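Local coordinates for HD-GYP domain-containing protein (Bdellovibrio bacteriovorus, PDB 3TM8) that binds two iron ions in an HD-GYP domain and probably belongs to the phosphodiesterases that hydrolyse cyclic-di-GMP, at residues Asn213-Met221 and Asp288-Val296; Val279-Met287 and His313-Asn322. One frame throughout, in Å; residues are numbered along the deposited sequence.

Contact 1: residues Asn213-Met221 and Asp288-Val296; sequences NLNQPLDSM and DRLITFEGV. With PO4 (phosphate ion), chain C.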
ATOM      1  N   ASN A 213      12.202   6.332 -11.214  1.00 11.08           N
ATOM      2  CA  ASN A 213      11.385   5.213 -11.674  1.00 11.74           C
ATOM      3  C   ASN A 213      11.677   3.996 -10.803  1.00  9.53           C
ATOM      4  O   ASN A 213      12.760   3.423 -10.880  1.00 10.29           O
ATOM      5  CB  ASN A 213      11.687   4.893 -13.141  1.00 14.58           C
ATOM      6  CG  ASN A 213      10.929   3.675 -13.651  1.00 16.14           C
ATOM      7  OD1 ASN A 213      10.020   3.169 -12.996  1.00 15.54           O
ATOM      8  ND2 ASN A 213      11.294   3.212 -14.844  1.00 19.30           N
ATOM      9  N   LEU A 214      10.715   3.621  -9.963  1.00  9.41           N
ATOM     10  CA  LEU A 214      10.924   2.519  -9.027  1.00  9.24           C
ATOM     11  C   LEU A 214      10.882   1.165  -9.708  1.00  9.29           C
ATOM     12  O   LEU A 214      11.373   0.176  -9.176  1.00  9.29           O
ATOM     13  CB  LEU A 214       9.870   2.538  -7.923  1.00 10.70           C
ATOM     14  CG  LEU A 214       9.945   3.728  -6.975  1.00 13.01           C
ATOM     15  CD1 LEU A 214       8.822   3.646  -5.967  1.00 14.18           C
ATOM     16  CD2 LEU A 214      11.298   3.776  -6.282  1.00 15.03           C
ATOM     17  N   ASN A 215      10.273   1.130 -10.884  1.00  9.02           N
ATOM     18  CA  ASN A 215      10.049  -0.111 -11.605  1.00 10.78           C
ATOM     19  C   ASN A 215      11.288  -0.532 -12.392  1.00 10.67           C
ATOM     20  O   ASN A 215      11.252  -0.678 -13.617  1.00 12.90           O
ATOM     21  CB  ASN A 215       8.829   0.049 -12.516  1.00 11.68           C
ATOM     22  CG  ASN A 215       8.365  -1.260 -13.122  1.00 12.07           C
ATOM     23  OD1 ASN A 215       7.970  -1.306 -14.292  1.00 14.95           O
ATOM     24  ND2 ASN A 215       8.405  -2.326 -12.338  1.00 12.08           N
ATOM     25  N   GLN A 216      12.393  -0.707 -11.672  1.00 10.09           N
ATOM     26  CA  GLN A 216      13.635  -1.205 -12.249  1.00 11.35           C
ATOM     27  C   GLN A 216      14.435  -1.869 -11.127  1.00 11.61           C
ATOM     28  O   GLN A 216      14.249  -1.535  -9.955  1.00 11.31           O
ATOM     29  CB  GLN A 216      14.429  -0.065 -12.885  1.00 13.46           C
ATOM     30  CG  GLN A 216      14.872   1.001 -11.905  1.00 14.91           C
ATOM     31  CD  GLN A 216      15.616   2.146 -12.576  1.00 15.14           C
ATOM     32  OE1 GLN A 216      16.535   1.929 -13.368  1.00 16.74           O
ATOM     33  NE2 GLN A 216      15.232   3.372 -12.251  1.00 15.09           N
ATOM     34  N   PRO A 217      15.310  -2.823 -11.473  1.00 11.39           N
ATOM     35  CA  PRO A 217      16.108  -3.472 -10.425  1.00 10.52           C
ATOM     36  C   PRO A 217      17.122  -2.517  -9.799  1.00 10.32           C
ATOM     37  O   PRO A 217      17.787  -1.775 -10.529  1.00 10.75           O
ATOM     38  CB  PRO A 217      16.823  -4.607 -11.172  1.00 12.36           C
ATOM     39  CG  PRO A 217      15.999  -4.828 -12.412  1.00 13.06           C
ATOM     40  CD  PRO A 217      15.494  -3.463 -12.786  1.00 12.61           C
ATOM     41  N   LEU A 218      17.236  -2.532  -8.470  1.00 11.66           N
ATOM     42  CA  LEU A 218      18.200  -1.673  -7.777  1.00 13.82           C
ATOM     43  C   LEU A 218      19.618  -1.867  -8.298  1.00 13.28           C
ATOM     44  O   LEU A 218      20.365  -0.903  -8.455  1.00 13.48           O
ATOM     45  CB  LEU A 218      18.186  -1.915  -6.263  1.00 14.93           C
ATOM     46  CG  LEU A 218      16.885  -1.569  -5.542  1.00 14.78           C
ATOM     47  CD1 LEU A 218      17.032  -1.803  -4.045  1.00 15.27           C
ATOM     48  CD2 LEU A 218      16.458  -0.134  -5.824  1.00 15.66           C
ATOM     49  N   ASP A 219      19.988  -3.113  -8.572  1.00 14.83           N
ATOM     50  CA  ASP A 219      21.368  -3.416  -8.940  1.00 17.43           C
ATOM     51  C   ASP A 219      21.729  -3.085 -10.386  1.00 18.18           C
ATOM     52  O   ASP A 219      22.877  -3.252 -10.794  1.00 21.23           O
ATOM     53  CB  ASP A 219      21.717  -4.867  -8.594  1.00 20.44           C
ATOM     54  CG  ASP A 219      21.829  -5.088  -7.096  1.00 26.05           C
ATOM     55  OD1 ASP A 219      22.215  -4.132  -6.390  1.00 27.72           O
ATOM     56  OD2 ASP A 219      21.527  -6.204  -6.624  1.00 28.86           O
ATOM     57  N   SER A 220      20.761  -2.610 -11.158  1.00 15.28           N
ATOM     58  CA  SER A 220      21.056  -2.115 -12.501  1.00 17.41           C
ATOM     59  C   SER A 220      20.664  -0.644 -12.682  1.00 16.50           C
ATOM     60  O   SER A 220      20.767  -0.099 -13.776  1.00 18.07           O
ATOM     61  CB  SER A 220      20.434  -3.011 -13.579  1.00 19.54           C
ATOM     62  OG  SER A 220      19.092  -3.332 -13.281  1.00 20.87           O
ATOM     63  N   MET A 221      20.233   0.004 -11.603  1.00 14.64           N
ATOM     64  CA  MET A 221      20.005   1.443 -11.640  1.00 14.55           C
ATOM     65  C   MET A 221      21.290   2.188 -11.948  1.00 15.84           C
ATOM     66  O   MET A 221      22.373   1.762 -11.551  1.00 16.35           O
ATOM     67  CB  MET A 221      19.491   1.943 -10.294  1.00 13.13           C
ATOM     68  CG  MET A 221      18.011   1.769 -10.092  1.00 12.59           C
ATOM     69  SD  MET A 221      17.497   2.421  -8.492  1.00 12.30           S
ATOM     70  CE  MET A 221      15.748   2.041  -8.549  1.00 13.38           C
ATOM     71  N   ASP A 288       8.248  -7.835  -1.975  1.00  8.11           N
ATOM     72  CA  ASP A 288       7.402  -7.182  -2.970  1.00  7.18           C
ATOM     73  C   ASP A 288       8.213  -6.361  -3.961  1.00  6.86           C
ATOM     74  O   ASP A 288       7.817  -6.242  -5.120  1.00  7.77           O
ATOM     75  CB  ASP A 288       6.296  -6.315  -2.370  1.00  7.88           C
ATOM     76  CG  ASP A 288       5.289  -5.876  -3.426  1.00  8.23           C
ATOM     77  OD1 ASP A 288       4.818  -6.752  -4.176  1.00  8.10           O
ATOM     78  OD2 ASP A 288       4.984  -4.668  -3.532  1.00  8.24           O
ATOM     79  N   ARG A 289       9.338  -5.788  -3.534  1.00  7.16           N
ATOM     80  CA  ARG A 289      10.175  -5.086  -4.507  1.00  7.39           C
ATOM     81  C   ARG A 289      10.591  -6.063  -5.608  1.00  7.21           C
ATOM     82  O   ARG A 289      10.503  -5.738  -6.786  1.00  7.40           O
ATOM     83  CB  ARG A 289      11.393  -4.394  -3.891  1.00  8.00           C
ATOM     84  CG  ARG A 289      12.558  -4.235  -4.880  1.00  8.28           C
ATOM     85  CD  ARG A 289      13.517  -3.110  -4.511  1.00  8.25           C
ATOM     86  NE  ARG A 289      13.013  -1.807  -4.927  1.00  8.01           N
ATOM     87  CZ  ARG A 289      13.024  -1.350  -6.178  1.00  7.53           C
ATOM     88  NH1 ARG A 289      13.517  -2.093  -7.164  1.00  8.93           N
ATOM     89  NH2 ARG A 289      12.524  -0.148  -6.441  1.00  7.75           N
ATOM     90  N   LEU A 290      11.033  -7.257  -5.229  1.00  7.80           N
ATOM     91  CA  LEU A 290      11.441  -8.237  -6.233  1.00  9.17           C
ATOM     92  C   LEU A 290      10.289  -8.569  -7.167  1.00 10.03           C
ATOM     93  O   LEU A 290      10.445  -8.581  -8.388  1.00 10.07           O
ATOM     94  CB  LEU A 290      11.979  -9.526  -5.593  1.00  9.69           C
ATOM     95  CG  LEU A 290      13.313  -9.373  -4.866  1.00 12.52           C
ATOM     96  CD1 LEU A 290      13.809 -10.734  -4.373  1.00 13.99           C
ATOM     97  CD2 LEU A 290      14.354  -8.707  -5.759  1.00 13.92           C
ATOM     98  N   ILE A 291       9.126  -8.830  -6.585  1.00  9.65           N
ATOM     99  CA  ILE A 291       7.996  -9.311  -7.359  1.00 10.43           C
ATOM    100  C   ILE A 291       7.359  -8.213  -8.215  1.00 10.23           C
ATOM    101  O   ILE A 291       7.104  -8.412  -9.407  1.00 14.22           O
ATOM    102  CB  ILE A 291       6.963  -9.955  -6.434  1.00 12.97           C
ATOM    103  CG1 ILE A 291       7.551 -11.232  -5.829  1.00 14.78           C
ATOM    104  CG2 ILE A 291       5.671 -10.237  -7.187  1.00 14.77           C
ATOM    105  CD1 ILE A 291       6.812 -11.738  -4.610  1.00 16.28           C
ATOM    106  N   THR A 292       7.141  -7.046  -7.615  1.00  8.58           N
ATOM    107  CA  THR A 292       6.430  -5.956  -8.280  1.00  9.49           C
ATOM    108  C   THR A 292       7.329  -5.002  -9.072  1.00  8.83           C
ATOM    109  O   THR A 292       6.972  -4.598 -10.179  1.00  9.79           O
ATOM    110  CB  THR A 292       5.576  -5.182  -7.267  1.00 10.05           C
ATOM    111  OG1 THR A 292       4.536  -6.051  -6.794  1.00 10.94           O
ATOM    112  CG2 THR A 292       4.943  -3.941  -7.902  1.00 10.19           C
ATOM    113  N   PHE A 293       8.493  -4.652  -8.529  1.00  8.93           N
ATOM    114  CA  PHE A 293       9.366  -3.676  -9.186  1.00  9.82           C
ATOM    115  C   PHE A 293      10.477  -4.313 -10.022  1.00 11.11           C
ATOM    116  O   PHE A 293      11.068  -3.632 -10.850  1.00 12.79           O
ATOM    117  CB  PHE A 293      10.013  -2.719  -8.173  1.00  9.76           C
ATOM    118  CG  PHE A 293       9.045  -1.846  -7.422  1.00  9.30           C
ATOM    119  CD1 PHE A 293       7.989  -1.213  -8.067  1.00  9.65           C
ATOM    120  CD2 PHE A 293       9.234  -1.621  -6.066  1.00  9.82           C
ATOM    121  CE1 PHE A 293       7.112  -0.392  -7.355  1.00  9.76           C
ATOM    122  CE2 PHE A 293       8.369  -0.803  -5.351  1.00 10.18           C
ATOM    123  CZ  PHE A 293       7.308  -0.188  -5.995  1.00 10.38           C
ATOM    124  N   GLU A 294      10.779  -5.591  -9.802  1.00 11.20           N
ATOM    125  CA  GLU A 294      11.919  -6.208 -10.487  1.00 12.25           C
ATOM    126  C   GLU A 294      11.535  -7.420 -11.338  1.00 14.31           C
ATOM    127  O   GLU A 294      12.393  -8.048 -11.954  1.00 16.58           O
ATOM    128  CB  GLU A 294      13.043  -6.540  -9.484  1.00 11.99           C
ATOM    129  CG  GLU A 294      13.455  -5.316  -8.653  1.00 12.10           C
ATOM    130  CD  GLU A 294      14.801  -5.437  -7.947  1.00 12.74           C
ATOM    131  OE1 GLU A 294      15.526  -6.430  -8.173  1.00 15.27           O
ATOM    132  OE2 GLU A 294      15.145  -4.506  -7.181  1.00 12.49           O
ATOM    133  N   GLY A 295      10.243  -7.730 -11.391  1.00 14.68           N
ATOM    134  CA  GLY A 295       9.745  -8.787 -12.256  1.00 16.40           C
ATOM    135  C   GLY A 295      10.162 -10.201 -11.880  1.00 15.09           C
ATOM    136  O   GLY A 295      10.130 -11.108 -12.712  1.00 17.72           O
ATOM    137  N   VAL A 296      10.534 -10.408 -10.623  1.00 13.79           N
ATOM    138  CA  VAL A 296      10.931 -11.736 -10.175  1.00 12.81           C
ATOM    139  C   VAL A 296       9.693 -12.593  -9.907  1.00 13.69           C
ATOM    140  O   VAL A 296       8.793 -12.165  -9.189  1.00 14.82           O
ATOM    141  CB  VAL A 296      11.781 -11.651  -8.895  1.00 12.98           C
ATOM    142  CG1 VAL A 296      12.118 -13.046  -8.372  1.00 13.31           C
ATOM    143  CG2 VAL A 296      13.045 -10.832  -9.146  1.00 13.57           C
TER
HETATM  144  P   PO4 C 901      11.541   0.310  -2.341  1.00  7.47           P
HETATM  145  O1  PO4 C 901      11.968   0.492  -3.776  1.00 11.70           O
HETATM  146  O2  PO4 C 901      10.169  -0.309  -2.226  1.00  7.43           O
HETATM  147  O3  PO4 C 901      12.469  -0.702  -1.628  1.00 10.37           O
HETATM  148  O4  PO4 C 901      11.683   1.618  -1.592  1.00  5.47           O
HETATM  149  O   HOH W   1       8.367  -5.091 -12.828  1.00 30.20           O
HETATM  150  O   HOH W   2      18.419  -5.563  -8.068  1.00 16.39           O
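R289 holds the loop 213-221 through two backbone carbonyls. Its NH2 donates to L214 O at 3.0 Å, on a lone pair, in a bent bond (N-H...O 141°), the oxygen being somewhat out of the guanidinium plane. Its NH1 donates to Q216 O at 2.9 Å, in the guanidinium plane. The same NH1 makes a salt bridge with E294, where OE2 accepts on its anti lone pair. A second donor, the backbone N of L218, reaches E294 OE2 from above the carboxylate plane at 3.2 Å in a nearly straight bond of 167°. A water links E294 OE1 to D219 N, and another joins N215 ND2 to T292 O.

Packing over flat groups surrounds these bonds. L218 CD2 sits over the centre of one guanidinium face, 3.7 Å from R289 CZ, and F293 CD2 lies off-centre over the opposite face. F293 in turn receives L214 CB over its ring in a CH-pi contact, 4.1 Å from the centroid.

R289 also binds a phosphate ion, probably from the crystallisation liquor. The R289 side chain bends at chi3 (-81°), which turns NE and NH2 toward the ion, and both donate to PO4 O1, each at 2.8 Å. H207, W229 and N285 are also hydrogen-bonded to this phosphate. Its place as an iron ligand is consistent with an anion-binding pocket beside the metal centre of the HD domain, perhaps where a substrate phosphate would sit.

Contact 2: residues Val279-Met287 and His313-Asn322; sequences VLVSSANAM and HPLQHIQHLN. With FE (Fe (III) ion), chain D; PO4 (phosphate ion), chain C.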
ATOM      1  N   VAL A 279      12.183  -4.466  11.070  1.00  8.79           N
ATOM      2  CA  VAL A 279      12.857  -5.622  10.488  1.00 10.26           C
ATOM      3  C   VAL A 279      11.845  -6.457   9.698  1.00  8.84           C
ATOM      4  O   VAL A 279      12.139  -6.935   8.600  1.00  8.67           O
ATOM      5  CB  VAL A 279      13.547  -6.490  11.567  1.00 11.47           C
ATOM      6  CG1 VAL A 279      14.271  -7.669  10.918  1.00 11.36           C
ATOM      7  CG2 VAL A 279      14.509  -5.643  12.378  1.00 13.14           C
ATOM      8  N   LEU A 280      10.648  -6.610  10.261  1.00 10.00           N
ATOM      9  CA  LEU A 280       9.582  -7.341   9.606  0.50  9.64           C
ATOM     10  C   LEU A 280       9.176  -6.650   8.293  1.00  7.71           C
ATOM     11  O   LEU A 280       9.092  -7.292   7.243  1.00  8.49           O
ATOM     12  CB  LEU A 280       8.399  -7.463  10.574  0.50 10.64           C
ATOM     13  CG  LEU A 280       7.313  -8.495  10.288  0.50 11.59           C
ATOM     14  CD1 LEU A 280       6.498  -8.799  11.535  0.50 10.45           C
ATOM     15  CD2 LEU A 280       6.415  -7.992   9.184  0.50 11.64           C
ATOM     16  N   VAL A 281       8.939  -5.344   8.356  1.00  7.03           N
ATOM     17  CA  VAL A 281       8.567  -4.601   7.156  1.00  7.38           C
ATOM     18  C   VAL A 281       9.685  -4.639   6.113  1.00  6.63           C
ATOM     19  O   VAL A 281       9.418  -4.727   4.913  1.00  7.45           O
ATOM     20  CB  VAL A 281       8.175  -3.146   7.476  1.00  8.03           C
ATOM     21  CG1 VAL A 281       7.890  -2.376   6.193  1.00  7.47           C
ATOM     22  CG2 VAL A 281       6.952  -3.117   8.377  1.00  8.94           C
ATOM     23  N   SER A 282      10.933  -4.569   6.566  1.00  6.68           N
ATOM     24  CA  SER A 282      12.062  -4.660   5.646  1.00  6.95           C
ATOM     25  C   SER A 282      12.027  -5.963   4.841  1.00  6.90           C
ATOM     26  O   SER A 282      12.235  -5.953   3.625  1.00  6.60           O
ATOM     27  CB  SER A 282      13.391  -4.514   6.382  1.00  7.51           C
ATOM     28  OG  SER A 282      14.464  -4.670   5.471  1.00  9.26           O
ATOM     29  N   SER A 283      11.767  -7.079   5.516  1.00  6.88           N
ATOM     30  CA  SER A 283      11.665  -8.369   4.843  1.00  7.21           C
ATOM     31  C   SER A 283      10.494  -8.420   3.859  1.00  6.99           C
ATOM     32  O   SER A 283      10.650  -8.858   2.717  1.00  7.78           O
ATOM     33  CB  SER A 283      11.538  -9.506   5.864  1.00  8.67           C
ATOM     34  OG  SER A 283      12.643  -9.524   6.756  1.00  9.62           O
ATOM     35  N   ALA A 284       9.322  -7.981   4.308  1.00  7.05           N
ATOM     36  CA  ALA A 284       8.135  -7.978   3.465  1.00  7.13           C
ATOM     37  C   ALA A 284       8.325  -7.071   2.252  1.00  7.38           C
ATOM     38  O   ALA A 284       7.951  -7.430   1.131  1.00  8.08           O
ATOM     39  CB  ALA A 284       6.922  -7.539   4.263  1.00  7.36           C
ATOM     40  N   ASN A 285       8.918  -5.902   2.476  1.00  6.27           N
ATOM     41  CA  ASN A 285       9.201  -5.003   1.381  1.00  6.28           C
ATOM     42  C   ASN A 285      10.150  -5.608   0.364  1.00  6.21           C
ATOM     43  O   ASN A 285       9.939  -5.475  -0.838  1.00  6.93           O
ATOM     44  CB  ASN A 285       9.809  -3.710   1.887  1.00  6.48           C
ATOM     45  CG  ASN A 285      10.132  -2.792   0.769  1.00  5.99           C
ATOM     46  OD1 ASN A 285       9.225  -2.272   0.133  1.00  6.77           O
ATOM     47  ND2 ASN A 285      11.414  -2.618   0.472  1.00  7.25           N
ATOM     48  N   ALA A 286      11.215  -6.247   0.840  1.00  6.59           N
ATOM     49  CA  ALA A 286      12.221  -6.776  -0.064  1.00  7.46           C
ATOM     50  C   ALA A 286      11.570  -7.778  -1.009  1.00  7.43           C
ATOM     51  O   ALA A 286      11.897  -7.834  -2.197  1.00  8.34           O
ATOM     52  CB  ALA A 286      13.348  -7.420   0.723  1.00  9.06           C
ATOM     53  N   MET A 287      10.637  -8.567  -0.481  1.00  7.89           N
ATOM     54  CA  MET A 287       9.919  -9.529  -1.308  1.00  8.46           C
ATOM     55  C   MET A 287       9.032  -8.841  -2.363  1.00  8.28           C
ATOM     56  O   MET A 287       9.073  -9.211  -3.532  1.00  9.16           O
ATOM     57  CB  MET A 287       9.147 -10.538  -0.444  1.00 10.86           C
ATOM     58  CG  MET A 287      10.068 -11.454   0.375  1.00 11.93           C
ATOM     59  SD  MET A 287      10.914 -12.739  -0.577  1.00 15.08           S
ATOM     60  CE  MET A 287       9.617 -13.971  -0.655  1.00 15.46           C
ATOM     61  N   HIS A 313      18.323 -10.294   5.428  1.00 11.22           N
ATOM     62  CA  HIS A 313      17.063 -10.464   6.164  1.00 10.97           C
ATOM     63  C   HIS A 313      17.037 -11.788   6.900  1.00 10.99           C
ATOM     64  O   HIS A 313      17.659 -12.748   6.460  1.00 12.10           O
ATOM     65  CB  HIS A 313      15.866 -10.388   5.220  1.00 11.10           C
ATOM     66  CG  HIS A 313      15.880  -9.176   4.347  1.00 10.80           C
ATOM     67  ND1 HIS A 313      15.445  -7.940   4.778  1.00 10.45           N
ATOM     68  CD2 HIS A 313      16.298  -9.005   3.070  1.00 11.18           C
ATOM     69  CE1 HIS A 313      15.583  -7.063   3.799  1.00 10.97           C
ATOM     70  NE2 HIS A 313      16.109  -7.683   2.756  1.00 11.54           N
ATOM     71  N   PRO A 314      16.300 -11.853   8.016  1.00 10.38           N
ATOM     72  CA  PRO A 314      16.287 -13.121   8.757  1.00  9.67           C
ATOM     73  C   PRO A 314      15.715 -14.245   7.905  1.00 10.31           C
ATOM     74  O   PRO A 314      14.663 -14.085   7.275  1.00  9.25           O
ATOM     75  CB  PRO A 314      15.351 -12.833   9.934  1.00 11.88           C
ATOM     76  CG  PRO A 314      15.348 -11.333  10.064  1.00 11.67           C
ATOM     77  CD  PRO A 314      15.446 -10.833   8.651  1.00 11.03           C
ATOM     78  N   LEU A 315      16.386 -15.392   7.900  1.00 10.50           N
ATOM     79  CA  LEU A 315      15.915 -16.507   7.099  1.00  9.56           C
ATOM     80  C   LEU A 315      14.479 -16.878   7.471  1.00  9.35           C
ATOM     81  O   LEU A 315      13.685 -17.217   6.597  1.00  9.14           O
ATOM     82  CB  LEU A 315      16.841 -17.720   7.232  1.00  9.96           C
ATOM     83  CG  LEU A 315      16.429 -18.986   6.477  1.00 11.21           C
ATOM     84  CD1 LEU A 315      16.362 -18.747   4.961  1.00 11.81           C
ATOM     85  CD2 LEU A 315      17.352 -20.156   6.829  1.00 10.65           C
ATOM     86  N   GLN A 316      14.135 -16.820   8.756  1.00  9.43           N
ATOM     87  CA  GLN A 316      12.765 -17.164   9.143  1.00  9.35           C
ATOM     88  C   GLN A 316      11.717 -16.256   8.481  1.00  9.19           C
ATOM     89  O   GLN A 316      10.625 -16.713   8.141  1.00  9.33           O
ATOM     90  CB  GLN A 316      12.575 -17.236  10.668  1.00 10.95           C
ATOM     91  CG  GLN A 316      12.786 -15.940  11.443  1.00 12.29           C
ATOM     92  CD  GLN A 316      14.208 -15.766  11.933  1.00 12.64           C
ATOM     93  OE1 GLN A 316      15.162 -16.087  11.232  1.00 12.01           O
ATOM     94  NE2 GLN A 316      14.356 -15.268  13.152  1.00 15.24           N
ATOM     95  N   HIS A 317      12.042 -14.980   8.295  1.00  8.27           N
ATOM     96  CA  HIS A 317      11.109 -14.092   7.608  1.00  8.20           C
ATOM     97  C   HIS A 317      10.953 -14.512   6.160  1.00  7.86           C
ATOM     98  O   HIS A 317       9.842 -14.557   5.635  1.00  8.16           O
ATOM     99  CB  HIS A 317      11.594 -12.649   7.635  1.00  8.16           C
ATOM    100  CG  HIS A 317      11.530 -12.008   8.983  1.00  8.55           C
ATOM    101  ND1 HIS A 317      11.765 -10.663   9.172  1.00  9.75           N
ATOM    102  CD2 HIS A 317      11.272 -12.522  10.207  1.00  9.34           C
ATOM    103  CE1 HIS A 317      11.649 -10.375  10.456  1.00 10.61           C
ATOM    104  NE2 HIS A 317      11.357 -11.487  11.106  1.00 10.48           N
ATOM    105  N   ILE A 318      12.073 -14.803   5.511  1.00  8.78           N
ATOM    106  CA  ILE A 318      12.024 -15.147   4.098  0.50  9.52           C
ATOM    107  C   ILE A 318      11.269 -16.457   3.885  1.00  9.07           C
ATOM    108  O   ILE A 318      10.463 -16.565   2.967  1.00 10.70           O
ATOM    109  CB  ILE A 318      13.426 -15.178   3.470  0.50 12.05           C
ATOM    110  CG1 ILE A 318      14.049 -13.786   3.567  0.50 13.22           C
ATOM    111  CG2 ILE A 318      13.356 -15.625   2.020  0.50 13.90           C
ATOM    112  CD1 ILE A 318      13.089 -12.670   3.171  0.50 14.73           C
ATOM    113  N   GLN A 319      11.504 -17.432   4.752  1.00  8.99           N
ATOM    114  CA  GLN A 319      10.779 -18.697   4.675  1.00  9.77           C
ATOM    115  C   GLN A 319       9.277 -18.507   4.899  1.00  9.98           C
ATOM    116  O   GLN A 319       8.457 -19.049   4.157  1.00 10.14           O
ATOM    117  CB  GLN A 319      11.343 -19.698   5.686  1.00 11.51           C
ATOM    118  CG  GLN A 319      12.797 -20.061   5.414  1.00 12.81           C
ATOM    119  CD  GLN A 319      13.385 -21.031   6.422  1.00 14.59           C
ATOM    120  OE1 GLN A 319      14.209 -21.864   6.064  1.00 16.38           O
ATOM    121  NE2 GLN A 319      12.985 -20.912   7.688  1.00 15.02           N
ATOM    122  N   HIS A 320       8.912 -17.738   5.920  1.00  9.44           N
ATOM    123  CA  HIS A 320       7.498 -17.480   6.176  1.00  9.50           C
ATOM    124  C   HIS A 320       6.854 -16.760   4.985  1.00  8.61           C
ATOM    125  O   HIS A 320       5.735 -17.089   4.590  1.00  9.25           O
ATOM    126  CB  HIS A 320       7.300 -16.654   7.450  1.00 10.58           C
ATOM    127  CG  HIS A 320       7.432 -17.434   8.725  1.00 11.00           C
ATOM    128  ND1 HIS A 320       6.925 -18.707   8.887  1.00 13.14           N
ATOM    129  CD2 HIS A 320       7.985 -17.097   9.913  1.00 11.82           C
ATOM    130  CE1 HIS A 320       7.171 -19.124  10.117  1.00 13.43           C
ATOM    131  NE2 HIS A 320       7.811 -18.164  10.760  1.00 12.27           N
ATOM    132  N   LEU A 321       7.544 -15.762   4.431  1.00  8.11           N
ATOM    133  CA  LEU A 321       7.012 -14.999   3.303  1.00  8.09           C
ATOM    134  C   LEU A 321       6.850 -15.887   2.083  1.00  8.21           C
ATOM    135  O   LEU A 321       5.856 -15.791   1.359  1.00  9.46           O
ATOM    136  CB  LEU A 321       7.886 -13.779   3.003  1.00  8.43           C
ATOM    137  CG  LEU A 321       7.717 -12.655   4.030  1.00  8.87           C
ATOM    138  CD1 LEU A 321       8.895 -11.683   4.030  1.00  9.52           C
ATOM    139  CD2 LEU A 321       6.389 -11.912   3.833  1.00 10.10           C
ATOM    140  N   ASN A 322       7.822 -16.761   1.852  1.00  8.42           N
ATOM    141  CA  ASN A 322       7.688 -17.742   0.784  1.00 10.04           C
ATOM    142  C   ASN A 322       6.421 -18.577   0.967  1.00 11.01           C
ATOM    143  O   ASN A 322       5.645 -18.754   0.022  1.00 12.66           O
ATOM    144  CB  ASN A 322       8.932 -18.623   0.699  1.00  9.59           C
ATOM    145  CG  ASN A 322       8.854 -19.627  -0.427  1.00 10.36           C
ATOM    146  OD1 ASN A 322       8.788 -19.255  -1.598  1.00 11.64           O
ATOM    147  ND2 ASN A 322       8.884 -20.911  -0.082  1.00 10.72           N
TER
HETATM  148 FE    FE D 902       9.003  -0.254  -0.534  1.00  5.02          FE
HETATM  149  P   PO4 C 901      11.541   0.310  -2.341  1.00  7.47           P
HETATM  150  O1  PO4 C 901      11.968   0.492  -3.776  1.00 11.70           O
HETATM  151  O2  PO4 C 901      10.169  -0.309  -2.226  1.00  7.43           O
HETATM  152  O3  PO4 C 901      12.469  -0.702  -1.628  1.00 10.37           O
HETATM  153  O4  PO4 C 901      11.683   1.618  -1.592  1.00  5.47           O
HETATM  154  O   HOH W   3      14.897  -7.659   7.484  1.00 11.33           O
HETATM  155  O   HOH W   4      10.555   0.155   0.613  1.00  5.37           O
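S283 OG is bonded to H317 ND1 at 2.8 Å and to a water at 3.0 Å. The same water bonds H313 ND1, so one serine hydroxyl ties together two histidines of the 313-322 segment. With OG beside its backbone N (chi1 -58°), S283 turns the hydroxyl to the edge of the H317 ring, in the ring plane.

One face of H317 carries P314 CG, 3.7 Å above the ring centre. V279 CG1 touches both residues, at 3.8 Å from H317 CE1 and 3.9 Å from P314 CG. A286 CB approaches the H313 ring obliquely, near NE2, while S282 OG lies in the plane of that ring. S282 OG is hydrogen-bonded to E259 O.

Further along, L321 CD1 packs on the backbone of S283 and meets M287 CG at 3.8 Å. M287 folds back at chi2 and chi3, and its CE reaches L321 CB. On another side of its helix, N285 OD1 binds iron at 2.1 Å and ND2 donates to the phosphate.

The axes of 279-287 and 315-322 cross at -49°, 9.7 Å apart. Helix 301-308 packs on M287 and I318, helix 167-185 on L280, A284 and H317, and helix 190-202 on L280 and V281.

Overall arrangement
Both contacts use helix 276-293, and their centres lie 16 Å apart. Contact 2 takes the segment 279-287 and packs it against helix 315-325. Contact 1 takes the adjoining 288-296, at the C-terminal end of the same helix, and joins it to the loop before helix 223-240. Along the chain the order is 213-221, 279-287, 288-296, 313-322, so the segments alternate. Contact 2 is buried, and contact 1 only partly. One phosphate is touched by both, through N285 and R289. Helix 276-293 thus brings an iron ligand and a phosphate-binding arginine to one centre, with H170, H203 and D204 completing the protein ligands of that iron.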